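Side-chain contacts in 4-carboxymuconolactone decarboxylase (Sinorhizobium meliloti, PDB 4G9Q), which probably decarboxylates 4-carboxymuconolactone in benzoate degradation and may have peroxiredoxin activity: residues A[38-43]-A[92-97]; A[76-81]-A[103-108]; A[211-216]-A[242-247]. All blocks are in the same frame, centred on the assembly; numbering follows the deposited sequence.

How the contacts relate
From the N terminus, contact 1 joins the loop at 38-43, ahead of helix 43-47, to the N-terminal part of helix 93-102. Before that loop closes, helix 73-86 has passed through 76-81, the first half of contact 2, which closes only at 103-108; the two contacts therefore cross along the chain and meet directly where Tyr-96 packs on Thr-80. Contact 3 follows in series, in the C-terminal half of the chain, and joins the end of helix 200-213 to helix 234-248. It is tied back to both: Tyr-96 OH and Tyr-247 OH probably share a hydrogen bond, and His-243 probably bonds to Thr-80 and Arg-76 while Leu-244 packs on Val-79.

Contact 1: A[38-43]-A[92-97]; sequences GRRFSP and ALTYYA
The N-terminal loop ahead of helix 43-47 passes along the N-terminal part of helix 93-102, and Gly-38 and Arg-39 meet Tyr-95 there. Gly-38 makes the backbone approach, with its O 3.6 Å from Tyr-95 CB and its C 3.7 Å from Tyr-95 CD1. Arg-39 supplies the side-chain one: its CG sits over one face of the phenol ring, 4.3 Å from the Tyr-95 centroid and 19° off the normal, a CH-pi contact displaced toward the rim. Tyr-95 turns its ring to the loop with CG opposite the backbone N (chi1 173°), and its OH bonds to Pro-34 O, a few residues before this loop. Between 38-43 and 92-97 themselves the contact is packing alone. The loop ends at Ser-42, the N-cap of helix 43-47, whose backbone N bonds to Gln-45 OE1.

Past CG the Arg-39 chain bends at chi3 (42°), carrying the guanidinium back to its own loop. There it grips one acceptor side-on, Arg-39 NE lying 3.0 Å and NH2 3.1 Å from Phe-41 O, which stays close to the guanidinium plane. Glu-54 of helix 51-65 forms a salt bridge with NH2, and Gln-33 takes NH1. With an alanine here, the Tyr-95 face would probably lose its methylene cover, and Phe-41 O and Glu-54 their shared cationic partner. Farther along, Arg-40 crosses Thr-94 at about a right angle, but its NH2, 4.2 Å from Thr-94 OG1, bonds instead to Pro-91 O, and Thr-94 OG1 to Pro-132 O.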
ATOM      1  N   GLY A  38      22.161 -15.529   1.393  1.00 29.86           N
ATOM      2  CA  GLY A  38      21.274 -14.945   2.402  1.00 28.80           C
ATOM      3  C   GLY A  38      19.939 -14.456   1.864  1.00 28.08           C
ATOM      4  O   GLY A  38      19.078 -14.021   2.631  1.00 27.90           O
ATOM      5  N   ARG A  39      19.770 -14.525   0.544  1.00 27.26           N
ATOM      6  CA  ARG A  39      18.543 -14.080  -0.120  1.00 26.37           C
ATOM      7  C   ARG A  39      17.376 -15.026   0.137  1.00 25.75           C
ATOM      8  O   ARG A  39      17.572 -16.236   0.280  1.00 25.63           O
ATOM      9  CB  ARG A  39      18.772 -13.964  -1.628  1.00 26.59           C
ATOM     10  CG  ARG A  39      19.583 -12.751  -2.057  1.00 26.77           C
ATOM     11  CD  ARG A  39      20.113 -12.894  -3.488  1.00 27.39           C
ATOM     12  NE  ARG A  39      19.120 -13.448  -4.412  1.00 28.23           N
ATOM     13  CZ  ARG A  39      19.163 -13.328  -5.739  1.00 28.13           C
ATOM     14  NH1 ARG A  39      20.142 -12.654  -6.331  1.00 27.70           N
ATOM     15  NH2 ARG A  39      18.210 -13.878  -6.480  1.00 28.03           N
ATOM     16  N   ARG A  40      16.169 -14.464   0.191  1.00 24.73           N
ATOM     17  CA  ARG A  40      14.941 -15.247   0.329  1.00 24.14           C
ATOM     18  C   ARG A  40      14.811 -16.231  -0.834  1.00 23.14           C
ATOM     19  O   ARG A  40      14.610 -17.430  -0.624  1.00 22.92           O
ATOM     20  CB  ARG A  40      13.722 -14.315   0.400  1.00 24.54           C
ATOM     21  CG  ARG A  40      12.366 -15.007   0.567  1.00 26.20           C
ATOM     22  CD  ARG A  40      12.183 -15.610   1.959  1.00 29.81           C
ATOM     23  NE  ARG A  40      12.270 -14.610   3.025  1.00 31.90           N
ATOM     24  CZ  ARG A  40      11.939 -14.830   4.296  1.00 33.32           C
ATOM     25  NH1 ARG A  40      11.488 -16.021   4.676  1.00 34.15           N
ATOM     26  NH2 ARG A  40      12.054 -13.857   5.191  1.00 33.87           N
ATOM     27  N   PHE A  41      14.935 -15.711  -2.056  1.00 21.90           N
ATOM     28  CA  PHE A  41      14.930 -16.540  -3.258  1.00 20.74           C
ATOM     29  C   PHE A  41      16.304 -16.528  -3.920  1.00 20.02           C
ATOM     30  O   PHE A  41      16.897 -15.468  -4.121  1.00 19.83           O
ATOM     31  CB  PHE A  41      13.852 -16.074  -4.246  1.00 20.70           C
ATOM     32  CG  PHE A  41      12.451 -16.159  -3.706  1.00 20.65           C
ATOM     33  CD1 PHE A  41      11.864 -17.395  -3.435  1.00 20.31           C
ATOM     34  CD2 PHE A  41      11.712 -15.003  -3.478  1.00 20.21           C
ATOM     35  CE1 PHE A  41      10.567 -17.472  -2.937  1.00 20.65           C
ATOM     36  CE2 PHE A  41      10.414 -15.071  -2.981  1.00 20.07           C
ATOM     37  CZ  PHE A  41       9.841 -16.306  -2.709  1.00 20.33           C
ATOM     38  N   SER A  42      16.795 -17.719  -4.251  1.00 19.24           N
ATOM     39  CA  SER A  42      18.094 -17.895  -4.892  1.00 18.56           C
ATOM     40  C   SER A  42      18.057 -17.413  -6.344  1.00 18.01           C
ATOM     41  O   SER A  42      16.980 -17.346  -6.937  1.00 17.46           O
ATOM     42  CB  SER A  42      18.493 -19.369  -4.854  1.00 18.79           C
ATOM     43  OG  SER A  42      17.666 -20.140  -5.714  1.00 18.84           O
ATOM     44  N   PRO A  43      19.229 -17.077  -6.920  1.00 17.73           N
ATOM     45  CA  PRO A  43      19.300 -16.785  -8.353  1.00 17.19           C
ATOM     46  C   PRO A  43      18.629 -17.860  -9.217  1.00 16.88           C
ATOM     47  O   PRO A  43      17.931 -17.518 -10.165  1.00 16.15           O
ATOM     48  CB  PRO A  43      20.803 -16.723  -8.616  1.00 17.46           C
ATOM     49  CG  PRO A  43      21.357 -16.174  -7.344  1.00 17.78           C
ATOM     50  CD  PRO A  43      20.483 -16.708  -6.231  1.00 17.78           C
ATOM     51  N   ALA A  92      12.020  -9.470   3.289  1.00 14.25           N
ATOM     52  CA  ALA A  92      13.287  -9.096   2.652  1.00 13.59           C
ATOM     53  C   ALA A  92      14.302  -8.532   3.651  1.00 13.15           C
ATOM     54  O   ALA A  92      15.493  -8.424   3.345  1.00 12.52           O
ATOM     55  CB  ALA A  92      13.026  -8.084   1.536  1.00 13.78           C
ATOM     56  N   LEU A  93      13.817  -8.178   4.843  1.00 12.77           N
ATOM     57  CA  LEU A  93      14.625  -7.519   5.863  1.00 12.86           C
ATOM     58  C   LEU A  93      15.724  -8.377   6.463  1.00 12.36           C
ATOM     59  O   LEU A  93      16.730  -7.844   6.902  1.00 12.87           O
ATOM     60  CB  LEU A  93      13.739  -6.987   6.994  1.00 13.16           C
ATOM     61  CG  LEU A  93      13.606  -5.497   7.300  1.00 14.53           C
ATOM     62  CD1 LEU A  93      13.947  -4.565   6.145  1.00 14.20           C
ATOM     63  CD2 LEU A  93      12.206  -5.220   7.847  1.00 14.11           C
ATOM     64  N   THR A  94      15.537  -9.692   6.503  1.00 12.13           N
ATOM     65  CA  THR A  94      16.588 -10.561   7.030  1.00 12.06           C
ATOM     66  C   THR A  94      17.872 -10.334   6.225  1.00 11.87           C
ATOM     67  O   THR A  94      18.941 -10.089   6.796  1.00 12.63           O
ATOM     68  CB  THR A  94      16.170 -12.045   7.022  1.00 12.12           C
ATOM     69  OG1 THR A  94      14.926 -12.189   7.717  1.00 13.15           O
ATOM     70  CG2 THR A  94      17.217 -12.903   7.725  1.00 13.29           C
ATOM     71  N   TYR A  95      17.750 -10.378   4.903  1.00 10.83           N
ATOM     72  CA  TYR A  95      18.880 -10.114   4.027  1.00 10.30           C
ATOM     73  C   TYR A  95      19.331  -8.657   4.124  1.00  9.91           C
ATOM     74  O   TYR A  95      20.518  -8.379   4.307  1.00  9.43           O
ATOM     75  CB  TYR A  95      18.547 -10.482   2.571  1.00 10.50           C
ATOM     76  CG  TYR A  95      19.622 -10.064   1.600  1.00 10.75           C
ATOM     77  CD1 TYR A  95      20.767 -10.842   1.414  1.00 12.28           C
ATOM     78  CD2 TYR A  95      19.507  -8.875   0.874  1.00 12.03           C
ATOM     79  CE1 TYR A  95      21.763 -10.446   0.525  1.00 12.30           C
ATOM     80  CE2 TYR A  95      20.490  -8.476  -0.008  1.00 12.63           C
ATOM     81  CZ  TYR A  95      21.615  -9.264  -0.181  1.00 13.63           C
ATOM     82  OH  TYR A  95      22.587  -8.854  -1.053  1.00 14.37           O
ATOM     83  N   TYR A  96      18.383  -7.727   4.015  1.00  9.53           N
ATOM     84  CA  TYR A  96      18.746  -6.313   3.946  1.00  9.19           C
ATOM     85  C   TYR A  96      19.254  -5.720   5.255  1.00  9.15           C
ATOM     86  O   TYR A  96      20.105  -4.833   5.232  1.00  8.98           O
ATOM     87  CB  TYR A  96      17.636  -5.466   3.309  1.00  9.30           C
ATOM     88  CG  TYR A  96      17.719  -5.503   1.797  1.00  9.01           C
ATOM     89  CD1 TYR A  96      18.720  -4.806   1.122  1.00  8.92           C
ATOM     90  CD2 TYR A  96      16.826  -6.265   1.048  1.00  9.83           C
ATOM     91  CE1 TYR A  96      18.817  -4.848  -0.265  1.00  8.74           C
ATOM     92  CE2 TYR A  96      16.914  -6.313  -0.339  1.00  9.07           C
ATOM     93  CZ  TYR A  96      17.910  -5.603  -0.986  1.00  9.48           C
ATOM     94  OH  TYR A  96      18.003  -5.653  -2.356  1.00  9.53           O
ATOM     95  N   ALA A  97      18.760  -6.225   6.385  1.00  9.34           N
ATOM     96  CA  ALA A  97      19.272  -5.795   7.690  1.00  9.42           C
ATOM     97  C   ALA A  97      20.686  -6.317   7.904  1.00  9.58           C
ATOM     98  O   ALA A  97      21.539  -5.599   8.423  1.00  9.27           O
ATOM     99  CB  ALA A  97      18.350  -6.233   8.829  1.00  9.45           C
TER

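Contact 2: A[76-81]-A[103-108]; sequences RSLVTI and NGVKPS
Ser-77 and Asn-103 make the polar half of this contact through one short hydrogen bond: Asn-103 ND2 donates to Ser-77 OG at 2.7 Å. The N-H points almost straight at the hydroxyl oxygen (160°), which lies close to the plane of the amide. Asn-103 holds CG beside its own backbone N (chi1 -69°), and from there its ND2 meets the serine. Ser-77 OG also bonds to Arg-73 O, one turn earlier in helix 73-86. The hydroxyl is in this way gripped from its own helix and from the facing segment, which limits its freedom to turn in a buried position.

Asn-103 directly precedes Gly-104, the positive-phi residue of the Schellman motif that ends helix 93-102; a CB at that glycine would press on the preceding carbonyl oxygen. The reversal brings the chain back alongside helix 73-86 and delivers Val-105 to it, two methyls forward. With CG1 opposite the backbone N (chi1 -179°), the branches divide the work. Val-105 CG2 reaches Ser-77 CB at 3.9 Å and also lies 4.1 Å from Leu-78 CG, whereas Val-105 CG1 meets Leu-78 CD2 at 3.9 Å. Leu-78 crosses the valine at a slant, and CD2 is the methyl that meets CG1.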
ATOM      1  N   ARG A  76      22.514   4.163   1.831  1.00  6.79           N
ATOM      2  CA  ARG A  76      21.630   3.363   0.972  1.00  6.50           C
ATOM      3  C   ARG A  76      20.953   2.234   1.751  1.00  6.60           C
ATOM      4  O   ARG A  76      19.782   1.926   1.519  1.00  6.68           O
ATOM      5  CB  ARG A  76      22.377   2.814  -0.248  1.00  6.43           C
ATOM      6  CG  ARG A  76      22.628   3.866  -1.303  1.00  6.90           C
ATOM      7  CD  ARG A  76      23.371   3.316  -2.518  1.00  6.53           C
ATOM      8  NE  ARG A  76      23.876   4.444  -3.296  1.00  7.26           N
ATOM      9  CZ  ARG A  76      23.182   5.085  -4.231  1.00  6.87           C
ATOM     10  NH1 ARG A  76      21.948   4.695  -4.548  1.00  8.06           N
ATOM     11  NH2 ARG A  76      23.728   6.115  -4.860  1.00  7.66           N
ATOM     12  N   SER A  77      21.686   1.628   2.681  1.00  6.59           N
ATOM     13  CA  SER A  77      21.106   0.594   3.538  1.00  6.70           C
ATOM     14  C   SER A  77      19.971   1.143   4.413  1.00  6.70           C
ATOM     15  O   SER A  77      18.925   0.506   4.533  1.00  6.42           O
ATOM     16  CB  SER A  77      22.181  -0.081   4.391  1.00  6.85           C
ATOM     17  OG  SER A  77      22.960  -0.981   3.617  1.00  8.67           O
ATOM     18  N   LEU A  78      20.170   2.322   5.003  1.00  6.75           N
ATOM     19  CA  LEU A  78      19.116   2.968   5.789  1.00  7.08           C
ATOM     20  C   LEU A  78      17.882   3.277   4.945  1.00  6.98           C
ATOM     21  O   LEU A  78      16.753   3.035   5.374  1.00  7.30           O
ATOM     22  CB  LEU A  78      19.627   4.248   6.458  1.00  7.70           C
ATOM     23  CG  LEU A  78      20.439   4.068   7.744  1.00  9.38           C
ATOM     24  CD1 LEU A  78      21.077   5.397   8.119  1.00 11.55           C
ATOM     25  CD2 LEU A  78      19.571   3.533   8.884  1.00 11.12           C
ATOM     26  N   VAL A  79      18.109   3.807   3.745  1.00  6.31           N
ATOM     27  CA  VAL A  79      17.028   4.118   2.804  1.00  6.13           C
ATOM     28  C   VAL A  79      16.254   2.856   2.411  1.00  6.25           C
ATOM     29  O   VAL A  79      15.018   2.861   2.348  1.00  6.33           O
ATOM     30  CB  VAL A  79      17.584   4.824   1.546  1.00  6.23           C
ATOM     31  CG1 VAL A  79      16.539   4.904   0.437  1.00  5.53           C
ATOM     32  CG2 VAL A  79      18.080   6.227   1.908  1.00  5.97           C
ATOM     33  N   THR A  80      16.993   1.781   2.158  1.00  5.72           N
ATOM     34  CA  THR A  80      16.397   0.515   1.731  1.00  6.05           C
ATOM     35  C   THR A  80      15.573  -0.113   2.858  1.00  6.03           C
ATOM     36  O   THR A  80      14.437  -0.545   2.632  1.00  5.70           O
ATOM     37  CB  THR A  80      17.466  -0.468   1.231  1.00  5.93           C
ATOM     38  OG1 THR A  80      18.249   0.175   0.215  1.00  6.34           O
ATOM     39  CG2 THR A  80      16.816  -1.728   0.637  1.00  5.90           C
ATOM     40  N   ILE A  81      16.136  -0.149   4.067  1.00  6.31           N
ATOM     41  CA  ILE A  81      15.395  -0.671   5.220  1.00  6.57           C
ATOM     42  C   ILE A  81      14.093   0.111   5.424  1.00  6.50           C
ATOM     43  O   ILE A  81      13.022  -0.484   5.600  1.00  6.16           O
ATOM     44  CB  ILE A  81      16.260  -0.688   6.503  1.00  6.95           C
ATOM     45  CG1 ILE A  81      17.298  -1.815   6.406  1.00  7.23           C
ATOM     46  CG2 ILE A  81      15.393  -0.865   7.750  1.00  8.43           C
ATOM     47  CD1 ILE A  81      18.320  -1.769   7.523  1.00 10.85           C
ATOM     48  N   ASN A 103      27.353  -2.987   6.030  1.00 12.15           N
ATOM     49  CA  ASN A 103      27.624  -1.650   5.496  1.00 12.25           C
ATOM     50  C   ASN A 103      27.892  -0.574   6.551  1.00 12.01           C
ATOM     51  O   ASN A 103      28.142   0.589   6.212  1.00 12.29           O
ATOM     52  CB  ASN A 103      26.492  -1.205   4.567  1.00 12.25           C
ATOM     53  CG  ASN A 103      26.450  -2.003   3.277  1.00 12.94           C
ATOM     54  OD1 ASN A 103      27.421  -2.663   2.908  1.00 13.11           O
ATOM     55  ND2 ASN A 103      25.319  -1.947   2.587  1.00 12.21           N
ATOM     56  N   GLY A 104      27.830  -0.960   7.820  1.00 11.65           N
ATOM     57  CA  GLY A 104      28.215  -0.071   8.909  1.00 11.42           C
ATOM     58  C   GLY A 104      27.081   0.654   9.605  1.00 10.74           C
ATOM     59  O   GLY A 104      27.329   1.549  10.416  1.00 10.70           O
ATOM     60  N   VAL A 105      25.841   0.287   9.287  1.00 10.08           N
ATOM     61  CA  VAL A 105      24.694   0.745  10.075  1.00  9.23           C
ATOM     62  C   VAL A 105      24.766   0.019  11.417  1.00  9.18           C
ATOM     63  O   VAL A 105      24.949  -1.200  11.458  1.00  9.00           O
ATOM     64  CB  VAL A 105      23.331   0.460   9.383  1.00  9.32           C
ATOM     65  CG1 VAL A 105      22.175   0.987  10.229  1.00  8.73           C
ATOM     66  CG2 VAL A 105      23.276   1.097   7.991  1.00  8.63           C
ATOM     67  N   LYS A 106      24.657   0.774  12.508  1.00  8.74           N
ATOM     68  CA  LYS A 106      24.714   0.196  13.849  1.00  8.61           C
ATOM     69  C   LYS A 106      23.420  -0.545  14.175  1.00  7.99           C
ATOM     70  O   LYS A 106      22.347  -0.132  13.725  1.00  7.67           O
ATOM     71  CB  LYS A 106      24.936   1.292  14.893  1.00  8.88           C
ATOM     72  CG  LYS A 106      26.252   2.044  14.762  1.00 10.98           C
ATOM     73  CD  LYS A 106      26.303   3.155  15.798  1.00 14.15           C
ATOM     74  CE  LYS A 106      27.548   4.011  15.658  1.00 17.49           C
ATOM     75  NZ  LYS A 106      27.553   5.056  16.722  1.00 19.34           N
ATOM     76  N   PRO A 107      23.507  -1.631  14.970  1.00  7.73           N
ATOM     77  CA  PRO A 107      22.284  -2.283  15.442  1.00  7.44           C
ATOM     78  C   PRO A 107      21.300  -1.287  16.067  1.00  7.22           C
ATOM     79  O   PRO A 107      20.089  -1.388  15.839  1.00  7.02           O
ATOM     80  CB  PRO A 107      22.802  -3.249  16.508  1.00  7.46           C
ATOM     81  CG  PRO A 107      24.170  -3.613  16.031  1.00  7.90           C
ATOM     82  CD  PRO A 107      24.718  -2.376  15.376  1.00  7.81           C
ATOM     83  N   SER A 108      21.824  -0.323  16.822  1.00  7.08           N
ATOM     84  CA  SER A 108      20.987   0.672  17.501  1.00  7.14           C
ATOM     85  C   SER A 108      20.245   1.566  16.504  1.00  7.03           C
ATOM     86  O   SER A 108      19.133   2.021  16.779  1.00  7.26           O
ATOM     87  CB  SER A 108      21.823   1.516  18.468  1.00  7.60           C
ATOM     88  OG  SER A 108      22.841   2.228  17.789  1.00  8.79           O
TER

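Contact 3: A[211-216]-A[242-247]; sequences LISVGQ and THLAFY
Ser-213 and Leu-244 bring their backbones nearest each other, CA to CA 6.8 Å, where the last turn of helix 200-213 faces the C-terminal part of helix 234-248. Leu-244 does most of the touching, with its two methyls sent to different neighbours. Its CD1 fits against the branch point of Ile-212, 3.7 Å from both CB and CG2, and the tip of the isoleucine, Ile-212 CD1, lies 4.1 Å from that same methyl. The two side chains cross at about a right angle, so the leucine end lies across the isoleucine rather than alongside it. Leu-244 CD2 instead approaches Ser-213 OG at 3.5 Å, an apolar neighbour for an oxygen whose bond is made inside its own helix, to Ala-209 O. Ser-213 keeps OG beside its backbone N (chi1 -68°), which allows that bond.

A Schellman motif closes helix 200-213 around these residues: Gly-215 takes positive phi (72°), Gln-216 N bonds to Leu-211 O at 2.9 Å, and Gly-215 N bonds to Ile-212 O at 3.1 Å. The two packing residues therefore occupy the final turn before the chain reverses. Helix 73-86 adds a third wall, Val-79 and Ala-83 both lying on Leu-244. On another side of helix 234-248, Phe-246 meets Tyr-183 of a neighbouring subunit edge-to-face, placing this helix at the trimer interface.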
ATOM      1  N   LEU A 211       8.276   7.999   3.388  1.00  7.24           N
ATOM      2  CA  LEU A 211       7.218   8.799   2.760  1.00  7.96           C
ATOM      3  C   LEU A 211       7.184   8.600   1.253  1.00  7.87           C
ATOM      4  O   LEU A 211       6.119   8.362   0.674  1.00  7.64           O
ATOM      5  CB  LEU A 211       7.418  10.293   3.049  1.00  8.15           C
ATOM      6  CG  LEU A 211       7.270  10.772   4.493  1.00  9.66           C
ATOM      7  CD1 LEU A 211       7.668  12.240   4.603  1.00  9.46           C
ATOM      8  CD2 LEU A 211       5.862  10.554   4.999  1.00 10.25           C
ATOM      9  N   ILE A 212       8.351   8.708   0.629  1.00  7.84           N
ATOM     10  CA  ILE A 212       8.473   8.525  -0.820  1.00  8.10           C
ATOM     11  C   ILE A 212       8.009   7.121  -1.208  1.00  8.51           C
ATOM     12  O   ILE A 212       7.319   6.943  -2.215  1.00  8.20           O
ATOM     13  CB  ILE A 212       9.917   8.803  -1.313  1.00  8.25           C
ATOM     14  CG1 ILE A 212      10.265  10.288  -1.136  1.00  8.51           C
ATOM     15  CG2 ILE A 212      10.082   8.409  -2.786  1.00  8.57           C
ATOM     16  CD1 ILE A 212      11.750  10.598  -1.222  1.00 10.38           C
ATOM     17  N   SER A 213       8.355   6.139  -0.375  1.00  8.69           N
ATOM     18  CA  SER A 213       8.111   4.727  -0.685  1.00  9.03           C
ATOM     19  C   SER A 213       6.642   4.338  -0.782  1.00  9.11           C
ATOM     20  O   SER A 213       6.306   3.309  -1.381  1.00  9.27           O
ATOM     21  CB  SER A 213       8.829   3.830   0.324  1.00  9.11           C
ATOM     22  OG  SER A 213      10.224   3.946   0.144  1.00 11.12           O
ATOM     23  N   VAL A 214       5.776   5.155  -0.190  1.00  9.16           N
ATOM     24  CA  VAL A 214       4.337   4.911  -0.227  1.00  9.37           C
ATOM     25  C   VAL A 214       3.573   6.091  -0.849  1.00  9.45           C
ATOM     26  O   VAL A 214       2.348   6.179  -0.732  1.00  9.74           O
ATOM     27  CB  VAL A 214       3.770   4.537   1.169  1.00  9.44           C
ATOM     28  CG1 VAL A 214       4.408   3.232   1.689  1.00  9.73           C
ATOM     29  CG2 VAL A 214       3.966   5.674   2.165  1.00  9.58           C
ATOM     30  N   GLY A 215       4.310   6.988  -1.502  1.00  9.42           N
ATOM     31  CA  GLY A 215       3.714   8.083  -2.273  1.00  9.99           C
ATOM     32  C   GLY A 215       3.085   9.190  -1.449  1.00 10.01           C
ATOM     33  O   GLY A 215       2.211   9.916  -1.938  1.00  9.94           O
ATOM     34  N   GLN A 216       3.542   9.339  -0.210  1.00 10.39           N
ATOM     35  CA  GLN A 216       3.003  10.360   0.686  1.00 11.50           C
ATOM     36  C   GLN A 216       3.670  11.711   0.441  1.00 12.20           C
ATOM     37  O   GLN A 216       4.386  12.246   1.290  1.00 12.08           O
ATOM     38  CB  GLN A 216       3.109   9.913   2.150  1.00 11.58           C
ATOM     39  CG  GLN A 216       2.010   8.932   2.579  1.00 13.67           C
ATOM     40  CD  GLN A 216       2.353   8.203   3.871  1.00 14.73           C
ATOM     41  OE1 GLN A 216       3.388   8.461   4.474  1.00 16.15           O
ATOM     42  NE2 GLN A 216       1.488   7.276   4.292  1.00 15.77           N
ATOM     43  N   THR A 242      16.383   8.515  -6.430  1.00  6.40           N
ATOM     44  CA  THR A 242      16.824   7.613  -7.499  1.00  6.44           C
ATOM     45  C   THR A 242      16.868   6.152  -7.032  1.00  6.31           C
ATOM     46  O   THR A 242      16.383   5.247  -7.723  1.00  6.40           O
ATOM     47  CB  THR A 242      18.181   8.072  -8.064  1.00  6.61           C
ATOM     48  OG1 THR A 242      18.064   9.431  -8.501  1.00  6.56           O
ATOM     49  CG2 THR A 242      18.619   7.194  -9.240  1.00  6.89           C
ATOM     50  N   HIS A 243      17.428   5.930  -5.845  1.00  5.79           N
ATOM     51  CA  HIS A 243      17.490   4.602  -5.242  1.00  5.76           C
ATOM     52  C   HIS A 243      16.081   4.019  -5.069  1.00  5.61           C
ATOM     53  O   HIS A 243      15.833   2.844  -5.365  1.00  5.56           O
ATOM     54  CB  HIS A 243      18.218   4.697  -3.896  1.00  5.90           C
ATOM     55  CG  HIS A 243      18.597   3.377  -3.310  1.00  6.22           C
ATOM     56  ND1 HIS A 243      19.760   2.716  -3.651  1.00  7.12           N
ATOM     57  CD2 HIS A 243      17.982   2.604  -2.383  1.00  6.50           C
ATOM     58  CE1 HIS A 243      19.838   1.589  -2.965  1.00  7.19           C
ATOM     59  NE2 HIS A 243      18.768   1.495  -2.195  1.00  6.77           N
ATOM     60  N   LEU A 244      15.159   4.868  -4.625  1.00  5.69           N
ATOM     61  CA  LEU A 244      13.791   4.452  -4.347  1.00  5.91           C
ATOM     62  C   LEU A 244      12.950   4.178  -5.593  1.00  5.95           C
ATOM     63  O   LEU A 244      11.922   3.510  -5.499  1.00  6.20           O
ATOM     64  CB  LEU A 244      13.098   5.474  -3.445  1.00  6.20           C
ATOM     65  CG  LEU A 244      13.631   5.506  -2.011  1.00  7.07           C
ATOM     66  CD1 LEU A 244      12.987   6.652  -1.239  1.00  8.82           C
ATOM     67  CD2 LEU A 244      13.392   4.170  -1.311  1.00  9.06           C
ATOM     68  N   ALA A 245      13.371   4.681  -6.752  1.00  5.73           N
ATOM     69  CA  ALA A 245      12.706   4.306  -8.009  1.00  5.81           C
ATOM     70  C   ALA A 245      12.728   2.789  -8.183  1.00  6.12           C
ATOM     71  O   ALA A 245      11.762   2.187  -8.659  1.00  6.28           O
ATOM     72  CB  ALA A 245      13.369   4.982  -9.196  1.00  6.09           C
ATOM     73  N   PHE A 246      13.832   2.176  -7.771  1.00  6.33           N
ATOM     74  CA  PHE A 246      13.999   0.732  -7.901  1.00  6.41           C
ATOM     75  C   PHE A 246      13.270  -0.036  -6.814  1.00  6.88           C
ATOM     76  O   PHE A 246      12.590  -1.022  -7.101  1.00  7.53           O
ATOM     77  CB  PHE A 246      15.487   0.368  -7.955  1.00  6.28           C
ATOM     78  CG  PHE A 246      16.195   0.967  -9.134  1.00  6.55           C
ATOM     79  CD1 PHE A 246      16.381   0.222 -10.302  1.00  6.91           C
ATOM     80  CD2 PHE A 246      16.631   2.288  -9.104  1.00  6.81           C
ATOM     81  CE1 PHE A 246      17.012   0.780 -11.404  1.00  6.93           C
ATOM     82  CE2 PHE A 246      17.257   2.856 -10.207  1.00  7.51           C
ATOM     83  CZ  PHE A 246      17.446   2.098 -11.362  1.00  7.52           C
ATOM     84  N   TYR A 247      13.382   0.434  -5.573  1.00  7.16           N
ATOM     85  CA  TYR A 247      12.777  -0.269  -4.437  1.00  7.21           C
ATOM     86  C   TYR A 247      11.299   0.015  -4.220  1.00  7.32           C
ATOM     87  O   TYR A 247      10.587  -0.826  -3.675  1.00  8.11           O
ATOM     88  CB  TYR A 247      13.582  -0.028  -3.157  1.00  7.48           C
ATOM     89  CG  TYR A 247      14.855  -0.837  -3.158  1.00  6.73           C
ATOM     90  CD1 TYR A 247      14.846  -2.178  -2.776  1.00  6.70           C
ATOM     91  CD2 TYR A 247      16.061  -0.276  -3.591  1.00  7.44           C
ATOM     92  CE1 TYR A 247      16.009  -2.940  -2.798  1.00  7.20           C
ATOM     93  CE2 TYR A 247      17.233  -1.031  -3.622  1.00  6.58           C
ATOM     94  CZ  TYR A 247      17.203  -2.355  -3.224  1.00  7.71           C
ATOM     95  OH  TYR A 247      18.363  -3.101  -3.249  1.00  7.12           O
TER